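Local coordinates for protein adenosylmethionine-8-amino-7-oxononanoate aminotransferase (Methanocaldococcus jannaschii, PDB 6ZHK) that probably transfers the amino group of S-adenosylmethionine to 8-amino-7-oxononanoate in biotin biosynthesis, as a homodimeric class-III aminotransferase that uses pyridoxal phosphate, at residues Asp57-Ser60 against Ser61-Cys64; Gly94-Pro97 against Ser98-Ala102; Arg431-Asn435 against Val436-Val440. All coordinates share one frame; numbering follows the deposited sequence.

Interaction 1. Residues Asp57-Ser60 against Ser61-Cys64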
loop_
_atom_site.group_PDB
_atom_site.type_symbol
_atom_site.label_atom_id
_atom_site.label_comp_id
_atom_site.label_asym_id
_atom_site.label_seq_id
_atom_site.Cartn_x
_atom_site.Cartn_y
_atom_site.Cartn_z
ATOM N N ASP A 57 -3.844 -4.118 24.854
ATOM C CA ASP A 57 -3.423 -4.415 23.477
ATOM C C ASP A 57 -2.000 -5.001 23.485
ATOM O O ASP A 57 -1.013 -4.323 23.214
ATOM C CB ASP A 57 -3.506 -3.134 22.666
ATOM C CG ASP A 57 -3.353 -3.325 21.154
ATOM O OD1 ASP A 57 -3.050 -4.464 20.703
ATOM O OD2 ASP A 57 -3.518 -2.320 20.472
ATOM N N ALA A 58 -1.918 -6.280 23.803
ATOM C CA ALA A 58 -0.647 -6.917 24.132
ATOM C C ALA A 58 0.138 -7.200 22.842
ATOM O O ALA A 58 1.330 -7.468 22.949
ATOM C CB ALA A 58 -0.926 -8.203 24.904
ATOM N N VAL A 59 -0.504 -7.041 21.663
ATOM C CA VAL A 59 0.207 -7.157 20.389
ATOM C C VAL A 59 0.267 -5.821 19.633
ATOM O O VAL A 59 0.586 -5.778 18.418
ATOM C CB VAL A 59 -0.309 -8.321 19.523
ATOM C CG1 VAL A 59 0.061 -9.702 20.092
ATOM C CG2 VAL A 59 -1.824 -8.229 19.207
ATOM N N SER A 60 -0.114 -4.736 20.309
ATOM C CA SER A 60 -0.047 -3.405 19.712
ATOM C C SER A 60 -0.769 -3.333 18.387
ATOM O O SER A 60 -0.274 -2.685 17.475
ATOM C CB SER A 60 1.398 -2.991 19.548
ATOM O OG SER A 60 1.962 -2.776 20.832
ATOM N N SER A 61 -1.989 -3.907 18.311
ATOM C CA SER A 61 -2.766 -3.818 17.064
ATOM C C SER A 61 -1.920 -4.307 15.864
ATOM O O SER A 61 -1.984 -3.741 14.764
ATOM C CB SER A 61 -3.439 -2.466 16.837
ATOM O OG SER A 61 -4.238 -2.063 17.973
ATOM N N ILE A 62 -1.189 -5.416 16.114
ATOM C CA ILE A 62 -0.343 -6.092 15.130
ATOM C C ILE A 62 0.898 -5.216 14.861
ATOM O O ILE A 62 1.287 -4.935 13.688
ATOM C CB ILE A 62 -1.095 -6.558 13.857
ATOM C CG1 ILE A 62 -2.542 -7.015 14.099
ATOM C CG2 ILE A 62 -0.259 -7.597 13.055
ATOM C CD1 ILE A 62 -2.669 -8.268 14.938
ATOM N N TRP A 63 1.524 -4.804 15.984
ATOM C CA TRP A 63 2.943 -4.474 16.038
ATOM C C TRP A 63 3.154 -3.072 15.448
ATOM O O TRP A 63 4.273 -2.759 15.019
ATOM C CB TRP A 63 3.834 -5.513 15.303
ATOM C CG TRP A 63 3.518 -6.977 15.474
ATOM C CD1 TRP A 63 2.685 -7.568 16.374
ATOM C CD2 TRP A 63 4.023 -8.053 14.647
ATOM N NE1 TRP A 63 2.642 -8.936 16.177
ATOM C CE2 TRP A 63 3.424 -9.255 15.103
ATOM C CE3 TRP A 63 4.889 -8.107 13.548
ATOM C CZ2 TRP A 63 3.703 -10.486 14.511
ATOM C CZ3 TRP A 63 5.164 -9.323 12.957
ATOM C CH2 TRP A 63 4.612 -10.503 13.469
ATOM N N CYS A 64 2.129 -2.225 15.521
ATOM C CA CYS A 64 2.265 -0.826 15.101
ATOM C C CYS A 64 2.005 0.211 16.205
ATOM O O CYS A 64 2.418 1.378 16.067
ATOM C CB CYS A 64 1.390 -0.536 13.883
ATOM S SG CYS A 64 -0.385 -0.647 14.247
#

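Interaction 2. Residues Gly94-Pro97 against Ser98-Ala102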
loop_
_atom_site.group_PDB
_atom_site.type_symbol
_atom_site.label_atom_id
_atom_site.label_comp_id
_atom_site.label_asym_id
_atom_site.label_seq_id
_atom_site.Cartn_x
_atom_site.Cartn_y
_atom_site.Cartn_z
ATOM N N GLY A 94 5.779 19.273 -4.063
ATOM C CA GLY A 94 6.051 18.921 -2.691
ATOM C C GLY A 94 4.939 19.364 -1.741
ATOM O O GLY A 94 3.982 20.072 -2.147
ATOM N N ASN A 95 5.057 18.909 -0.486
ATOM C CA ASN A 95 4.146 19.429 0.539
ATOM C C ASN A 95 4.929 19.638 1.823
ATOM O O ASN A 95 5.971 19.016 2.010
ATOM C CB ASN A 95 2.843 18.647 0.687
ATOM C CG ASN A 95 3.029 17.261 1.282
ATOM O OD1 ASN A 95 3.725 17.112 2.270
ATOM N ND2 ASN A 95 2.363 16.254 0.741
ATOM N N VAL A 96 4.395 20.482 2.730
ATOM C CA VAL A 96 5.234 20.866 3.869
ATOM C C VAL A 96 5.524 19.708 4.817
ATOM O O VAL A 96 6.669 19.539 5.243
ATOM C CB VAL A 96 4.673 22.081 4.631
ATOM C CG1 VAL A 96 5.547 22.422 5.841
ATOM C CG2 VAL A 96 4.518 23.274 3.662
ATOM N N PRO A 97 4.510 18.978 5.325
ATOM C CA PRO A 97 4.730 17.926 6.317
ATOM C C PRO A 97 5.708 16.859 5.819
ATOM O O PRO A 97 6.609 16.426 6.568
ATOM C CB PRO A 97 3.299 17.351 6.459
ATOM C CG PRO A 97 2.409 18.521 6.168
ATOM C CD PRO A 97 3.084 19.133 4.964
ATOM N N SER A 98 5.603 16.486 4.525
ATOM C CA SER A 98 6.490 15.443 4.021
ATOM C C SER A 98 7.942 15.937 4.050
ATOM O O SER A 98 8.853 15.144 4.269
ATOM C CB SER A 98 6.073 15.012 2.604
ATOM O OG SER A 98 6.439 16.004 1.684
ATOM N N ILE A 99 8.155 17.262 3.839
ATOM C CA ILE A 99 9.509 17.802 3.799
ATOM C C ILE A 99 10.073 17.770 5.209
ATOM O O ILE A 99 11.253 17.417 5.401
ATOM C CB ILE A 99 9.545 19.226 3.186
ATOM C CG1 ILE A 99 9.166 19.183 1.698
ATOM C CG2 ILE A 99 10.936 19.837 3.346
ATOM C CD1 ILE A 99 8.689 20.506 1.108
ATOM N N LEU A 100 9.294 18.280 6.183
ATOM C CA LEU A 100 9.796 18.306 7.558
ATOM C C LEU A 100 10.078 16.883 8.058
ATOM O O LEU A 100 11.069 16.594 8.719
ATOM C CB LEU A 100 8.753 18.978 8.455
ATOM C CG LEU A 100 8.359 20.411 8.087
ATOM C CD1 LEU A 100 7.278 20.931 9.027
ATOM C CD2 LEU A 100 9.586 21.314 8.196
ATOM N N LEU A 101 9.166 15.963 7.741
ATOM C CA LEU A 101 9.357 14.590 8.157
ATOM C C LEU A 101 10.567 13.946 7.463
ATOM O O LEU A 101 11.300 13.152 8.118
ATOM C CB LEU A 101 8.078 13.810 7.793
ATOM C CG LEU A 101 8.203 12.321 8.120
ATOM C CD1 LEU A 101 8.503 12.111 9.630
ATOM C CD2 LEU A 101 6.893 11.622 7.743
ATOM N N ALA A 102 10.837 14.289 6.183
ATOM C CA ALA A 102 11.937 13.589 5.500
ATOM C C ALA A 102 13.247 14.008 6.188
ATOM O O ALA A 102 14.126 13.204 6.408
ATOM C CB ALA A 102 11.983 13.877 4.001
HETATM O O HOH W 1 7.469 17.256 -0.611
#

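Interaction 3. Residues Arg431-Asn435 against Val436-Val440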
loop_
_atom_site.group_PDB
_atom_site.type_symbol
_atom_site.label_atom_id
_atom_site.label_comp_id
_atom_site.label_asym_id
_atom_site.label_seq_id
_atom_site.Cartn_x
_atom_site.Cartn_y
_atom_site.Cartn_z
ATOM N N ARG A 431 -2.744 -11.892 19.660
ATOM C CA ARG A 431 -2.861 -12.695 18.442
ATOM C C ARG A 431 -1.628 -13.583 18.295
ATOM O O ARG A 431 -0.520 -13.069 18.184
ATOM C CB ARG A 431 -2.998 -11.851 17.159
ATOM C CG ARG A 431 -3.230 -12.711 15.922
ATOM C CD ARG A 431 -3.438 -11.840 14.691
ATOM N NE ARG A 431 -3.501 -12.597 13.449
ATOM C CZ ARG A 431 -4.624 -13.099 12.923
ATOM N NH1 ARG A 431 -5.807 -12.989 13.551
ATOM N NH2 ARG A 431 -4.532 -13.734 11.776
ATOM N N PRO A 432 -1.782 -14.929 18.225
ATOM C CA PRO A 432 -0.627 -15.804 18.103
ATOM C C PRO A 432 -0.299 -16.055 16.639
ATOM O O PRO A 432 -1.056 -15.684 15.734
ATOM C CB PRO A 432 -1.213 -17.056 18.774
ATOM C CG PRO A 432 -2.638 -17.132 18.173
ATOM C CD PRO A 432 -3.063 -15.662 18.242
ATOM N N ILE A 433 0.846 -16.690 16.395
ATOM C CA ILE A 433 1.093 -17.263 15.082
ATOM C C ILE A 433 1.370 -18.743 15.305
ATOM O O ILE A 433 2.361 -19.054 15.947
ATOM C CB ILE A 433 2.272 -16.568 14.362
ATOM C CG1 ILE A 433 2.009 -15.055 14.241
ATOM C CG2 ILE A 433 2.488 -17.250 12.992
ATOM C CD1 ILE A 433 3.161 -14.253 13.739
ATOM N N GLY A 434 0.452 -19.607 14.815
ATOM C CA GLY A 434 0.469 -21.051 15.083
ATOM C C GLY A 434 0.726 -21.351 16.554
ATOM O O GLY A 434 -0.031 -20.879 17.416
ATOM N N ASN A 435 1.834 -22.033 16.858
ATOM C CA ASN A 435 2.061 -22.440 18.243
ATOM C C ASN A 435 2.780 -21.374 19.044
ATOM O O ASN A 435 3.239 -21.669 20.132
ATOM C CB ASN A 435 2.884 -23.720 18.350
ATOM C CG ASN A 435 2.087 -24.869 17.804
ATOM O OD1 ASN A 435 0.885 -24.936 18.042
ATOM N ND2 ASN A 435 2.717 -25.704 16.985
ATOM N N VAL A 436 3.019 -20.194 18.456
ATOM C CA VAL A 436 3.786 -19.176 19.148
ATOM C C VAL A 436 2.835 -18.097 19.670
ATOM O O VAL A 436 2.143 -17.408 18.887
ATOM C CB VAL A 436 4.872 -18.548 18.242
ATOM C CG1 VAL A 436 5.760 -17.619 19.060
ATOM C CG2 VAL A 436 5.718 -19.598 17.521
ATOM N N ILE A 437 2.843 -17.923 20.989
ATOM C CA ILE A 437 2.199 -16.780 21.620
ATOM C C ILE A 437 3.066 -15.576 21.269
ATOM O O ILE A 437 4.265 -15.591 21.547
ATOM C CB ILE A 437 2.094 -16.970 23.156
ATOM C CG1 ILE A 437 1.149 -18.120 23.530
ATOM C CG2 ILE A 437 1.650 -15.703 23.892
ATOM C CD1 ILE A 437 1.476 -18.751 24.904
ATOM N N ILE A 438 2.447 -14.490 20.788
ATOM C CA ILE A 438 3.214 -13.309 20.416
ATOM C C ILE A 438 2.887 -12.207 21.434
ATOM O O ILE A 438 1.723 -11.926 21.694
ATOM C CB ILE A 438 2.819 -12.832 18.989
ATOM C CG1 ILE A 438 2.988 -13.891 17.879
ATOM C CG2 ILE A 438 3.538 -11.499 18.675
ATOM C CD1 ILE A 438 4.416 -14.326 17.579
ATOM N N LEU A 439 3.915 -11.572 21.991
ATOM C CA LEU A 439 3.767 -10.374 22.811
ATOM C C LEU A 439 4.571 -9.254 22.163
ATOM O O LEU A 439 5.801 -9.330 22.104
ATOM C CB LEU A 439 4.378 -10.664 24.194
ATOM C CG LEU A 439 3.697 -11.778 24.999
ATOM C CD1 LEU A 439 4.340 -11.887 26.389
ATOM C CD2 LEU A 439 2.173 -11.567 25.107
ATOM N N VAL A 440 3.848 -8.234 21.676
ATOM C CA VAL A 440 4.501 -7.028 21.162
ATOM C C VAL A 440 3.756 -5.864 21.794
ATOM O O VAL A 440 2.847 -5.302 21.191
ATOM C CB VAL A 440 4.512 -6.969 19.609
ATOM C CG1 VAL A 440 5.192 -5.664 19.060
ATOM C CG2 VAL A 440 5.213 -8.198 19.092
#

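Interaction 1. Residues Asp57-Ser60 against Ser61-Cys64
Asp57 grips Ser61 with both oxygens of its carboxylate. OD1 accepts from Ser61 N at 2.7 Å, and OD2 accepts from Ser61 OG at 2.6 Å. Both donors arrive on the syn side, about 20° out of the carboxylate plane. The group points this way because CG stands anti to the backbone N of Asp57 (chi1 -169°). OD2 also bonds His69 NE2, so three bonds fix the rotation of this buried carboxylate.

Backbone bonds wind the rest. Asp57 to Ser60 form a type I turn. From Ser60 to Trp63 all phi and psi values are positive, so the chain coils in the left-handed sense. Trp63 N bonds Val59 O at 2.8 Å, and Cys64 N bonds Ser60 O at 3.1 Å. The bond of Ile62 N to Val59 O is weak.

Side-chain contact is lighter. The edge of the Trp63 indole meets Val59 O, with CD1 3.4 Å from that oxygen, which lies near the ring plane. The apolar part includes Val59 CG2, 4.4 Å from Ile62 CD1.

Other polar groups of the turn have partners beyond it. Ser60 OG bonds Val440 O, and Ile62 O bonds Lys301 NZ. Lys301 is the predicted attachment point of the cofactor, which is not attached here, and the Cys64 side chain is close to it. Thr89 of the second subunit packs on Ile62.

The double grip on Ser61 ties the start of the left-handed turn to strand 54-57. It thereby probably helps to position the backbone carbonyl that meets the cofactor lysine.

Interaction 2. Residues Gly94-Pro97 against Ser98-Ala102
Asn95 is the N-cap of helix 96-108, and its side chain caps Ser98 in the first turn. OD1 accepts from Ser98 N at 3.0 Å, with the donor almost in line with the side-chain C=O (173°). The Asn95 side chain folds back over the helix start because CG sits between the backbone N and the carbonyl carbon (chi1 69°). ND2 turns the other way and bonds Gly341 O, which holds the amide from both ends.

The hydroxyl of Ser98 sits close to two acceptors of the same residue. OG lies 3.0 Å from Asn95 OD1 and 3.1 Å from Asn95 O, and its one proton could serve either. A water adds a second link: it accepts from Asn95 N at 2.9 Å and donates to Ser98 OG. The side chain of Ser98 thus reaches the backbone N of the cap residue through water, where a capping box would have a direct bond. With an alanine in place of Asn95, Ser98 N would probably lose its capping acceptor and Gly341 O its amide donor.

Just before the helix, Gly94 and Asn95 pair in parallel with a strand of the second subunit, so the helix begins at the dimer interface. On the buried side, Leu101 packs on helix 343-358.

Helical bonding then takes over, with Leu101 N on Pro97 O at 2.9 Å. Val96 and Leu100 lie side by side and point the same way, with Val96 CG1 3.9 Å from Leu100 CD1.

Interaction 3. Residues Arg431-Asn435 against Val436-Val440
Ile433 and Ile438 cross obliquely at a tight hairpin-like turn leading into strand 436-439. The turn is of type II', runs from Ile433 to Val436 and is closed by a single antiparallel bridge. Ile433 CG1 meets Ile438 CG1 at 3.9 Å, and Ile433 CD1 lies 4.0 Å from Ile438 CD1. Ile433 CG1 stands anti to its carbonyl carbon (chi1 -57°), which brings the longer branch to Ile438. Trp63 packs against both isoleucines.

Ile438 also leans on the opposing backbone, with CB 3.4 Å from Arg431 O. Pro432 lies opposite Ile437, and Pro432 CB comes within 3.4 Å of Val436 O. Ile437 starts away from residues 431-435 and packs on helices 415-425 and 447-463.

Two polar side chains find partners beyond the turn. Arg431 NH2 bonds the backbone O of Tyr25, a residue predicted to help recognise the substrates. Asn435 ND2 bonds Tyr409 O.

Gly434 and Asn435 form the corner, and Gly434 has the positive phi of a type II' turn (45°). Ile433 and Val436 close it as a hydrogen-bonded pair. Val436 N approaches Ile433 O from above the carbonyl plane at 2.8 Å, whereas Ile433 N lies in the carbonyl plane of Val436 O at 2.9 Å.

The three contacts follow one another along the chain in the order 1, 2, 3, all within the class-III aminotransferase fold. Interactions 1 and 3 are neighbours, with centres about 11 Å apart. Ala58 O bonds Val440 N at 2.9 Å, joining the turn after strand 54-57 to the end of strand 436-439. Strand 428-429, just before the turn of interaction 3, runs parallel to strand 54-57. These two contacts thus link two small sheets beside the predicted substrate and cofactor residues. Interaction 2 lies apart, its centre about 28 Å from interaction 1 and about 37 Å from interaction 3. All three reach the second subunit, interaction 3 through Arg431 alone, so each borders the dimer interface.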